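PDB 4JGA: 3-oxoacyl-[acyl-carrier-protein] synthase 2 from Rickettsia rickettsii, which probably catalyses the condensation of malonyl-ACP with an acyl-ACP chain, the elongation step of bacterial type II fatty acid synthesis. Local coordinates for residues N86-S89 with F94-Y97. Numbering follows the deposited sequence.
Sequences NRLS and FIHY
The imidazole of H96 reaches across from one helix to helix 85-89, where H96 NE2 lies 2.9 Å from the backbone O of L88. S89 O lies in the plane of the H96 ring but farther off, 3.8 Å from H96 NE2. The ring therefore meets main-chain oxygens with its edge, and H96 CD2 lies 3.2 Å from L88 O. Beside this polar meeting runs an apolar one. The L88 and H96 side chains pass one another running opposite ways, with L88 CD1 4.0 Å from H96 CD2. L88 CD1 also meets I95 CG2 at 4.0 Å, so one branch of the leucine serves both neighbours. With CG anti to the backbone N (chi1 -179°), the L88 side chain extends from its helix far enough to bring CD1 to the second one. H96 instead has CG anti to its own carbonyl carbon (chi1 -60°), which carries the ring over to the L88 carbonyl. Behind the first shell, the S89 hydroxyl turns back on its own segment and donates a 2.6 Å hydrogen bond from S89 OG to N86 O, approaching at a C=O...O angle of 126° and tilted from the carbonyl plane; S89 N adds a weak bond to the same oxygen. L76 packs on both S89 and H96, while L88 also packs on F79 and T80. Helices 85-89 and 93-109 are thus joined across a short connection in the N-terminal half of this thiolase-like fold; helix 163-172 packs against both through L167, which touches L88 and I95, and M292 of the second subunit lies against R87.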
loop_
_atom_site.group_PDB
_atom_site.type_symbol
_atom_site.label_atom_id
_atom_site.label_comp_id
_atom_site.label_asym_id
_atom_site.label_seq_id
_atom_site.Cartn_x
_atom_site.Cartn_y
_atom_site.Cartn_z
ATOM N N ASN A 86 21.655 15.045 2.232
ATOM C CA ASN A 86 22.241 14.167 1.226
ATOM C C ASN A 86 21.420 12.877 0.979
ATOM O O ASN A 86 21.027 12.591 -0.153
ATOM C CB ASN A 86 23.629 13.774 1.632
ATOM C CG ASN A 86 24.317 12.969 0.562
ATOM O OD1 ASN A 86 24.328 13.379 -0.588
ATOM N ND2 ASN A 86 24.894 11.831 0.927
ATOM N N ARG A 87 21.136 12.140 2.050
ATOM C CA ARG A 87 20.351 10.921 1.932
ATOM C C ARG A 87 18.943 11.185 1.358
ATOM O O ARG A 87 18.453 10.436 0.499
ATOM C CB ARG A 87 20.260 10.205 3.279
ATOM C CG ARG A 87 19.164 9.141 3.288
ATOM C CD ARG A 87 18.943 8.493 4.645
ATOM N NE ARG A 87 18.299 9.423 5.574
ATOM C CZ ARG A 87 18.227 9.218 6.888
ATOM N NH1 ARG A 87 18.703 8.090 7.421
ATOM N NH2 ARG A 87 17.654 10.131 7.663
ATOM N N LEU A 88 18.282 12.237 1.844
ATOM C CA LEU A 88 16.931 12.516 1.421
ATOM C C LEU A 88 16.933 12.848 -0.069
ATOM O O LEU A 88 15.975 12.506 -0.785
ATOM C CB LEU A 88 16.304 13.659 2.254
ATOM C CG LEU A 88 14.862 14.040 1.907
ATOM C CD1 LEU A 88 13.959 12.817 1.934
ATOM C CD2 LEU A 88 14.273 15.097 2.839
ATOM N N SER A 89 18.000 13.517 -0.526
ATOM C CA SER A 89 18.057 13.978 -1.924
ATOM C C SER A 89 18.148 12.804 -2.928
ATOM O O SER A 89 17.776 12.964 -4.077
ATOM C CB SER A 89 19.207 14.943 -2.161
ATOM O OG SER A 89 20.436 14.269 -2.043
ATOM N N PHE A 94 8.349 12.074 -4.510
ATOM C CA PHE A 94 7.158 11.792 -3.698
ATOM C C PHE A 94 7.562 11.702 -2.240
ATOM O O PHE A 94 6.834 12.168 -1.381
ATOM C CB PHE A 94 6.322 10.583 -4.154
ATOM C CG PHE A 94 6.765 9.259 -3.584
ATOM C CD1 PHE A 94 7.757 8.520 -4.214
ATOM C CD2 PHE A 94 6.170 8.737 -2.444
ATOM C CE1 PHE A 94 8.186 7.313 -3.699
ATOM C CE2 PHE A 94 6.600 7.545 -1.921
ATOM C CZ PHE A 94 7.597 6.819 -2.556
ATOM N N ILE A 95 8.751 11.182 -1.971
ATOM C CA ILE A 95 9.255 11.079 -0.606
ATOM C C ILE A 95 9.657 12.476 -0.070
ATOM O O ILE A 95 9.395 12.786 1.091
ATOM C CB ILE A 95 10.396 10.052 -0.493
ATOM C CG1 ILE A 95 9.803 8.650 -0.695
ATOM C CG2 ILE A 95 11.093 10.189 0.849
ATOM C CD1 ILE A 95 10.805 7.533 -0.922
ATOM N N HIS A 96 10.243 13.321 -0.920
ATOM C CA HIS A 96 10.592 14.664 -0.509
ATOM C C HIS A 96 9.312 15.399 -0.067
ATOM O O HIS A 96 9.293 16.018 0.979
ATOM C CB HIS A 96 11.210 15.485 -1.618
ATOM C CG HIS A 96 12.485 14.938 -2.185
ATOM N ND1 HIS A 96 13.081 15.498 -3.295
ATOM C CD2 HIS A 96 13.227 13.860 -1.863
ATOM C CE1 HIS A 96 14.172 14.814 -3.599
ATOM N NE2 HIS A 96 14.276 13.811 -2.751
ATOM N N TYR A 97 8.275 15.341 -0.885
ATOM C CA TYR A 97 7.044 16.034 -0.582
ATOM C C TYR A 97 6.394 15.464 0.690
ATOM O O TYR A 97 5.925 16.212 1.540
ATOM C CB TYR A 97 6.055 15.944 -1.737
ATOM C CG TYR A 97 6.521 16.525 -3.052
ATOM C CD1 TYR A 97 7.502 17.534 -3.119
ATOM C CD2 TYR A 97 5.976 16.074 -4.249
ATOM C CE1 TYR A 97 7.898 18.073 -4.342
ATOM C CE2 TYR A 97 6.361 16.613 -5.464
ATOM C CZ TYR A 97 7.330 17.588 -5.515
ATOM O OH TYR A 97 7.677 18.091 -6.737
#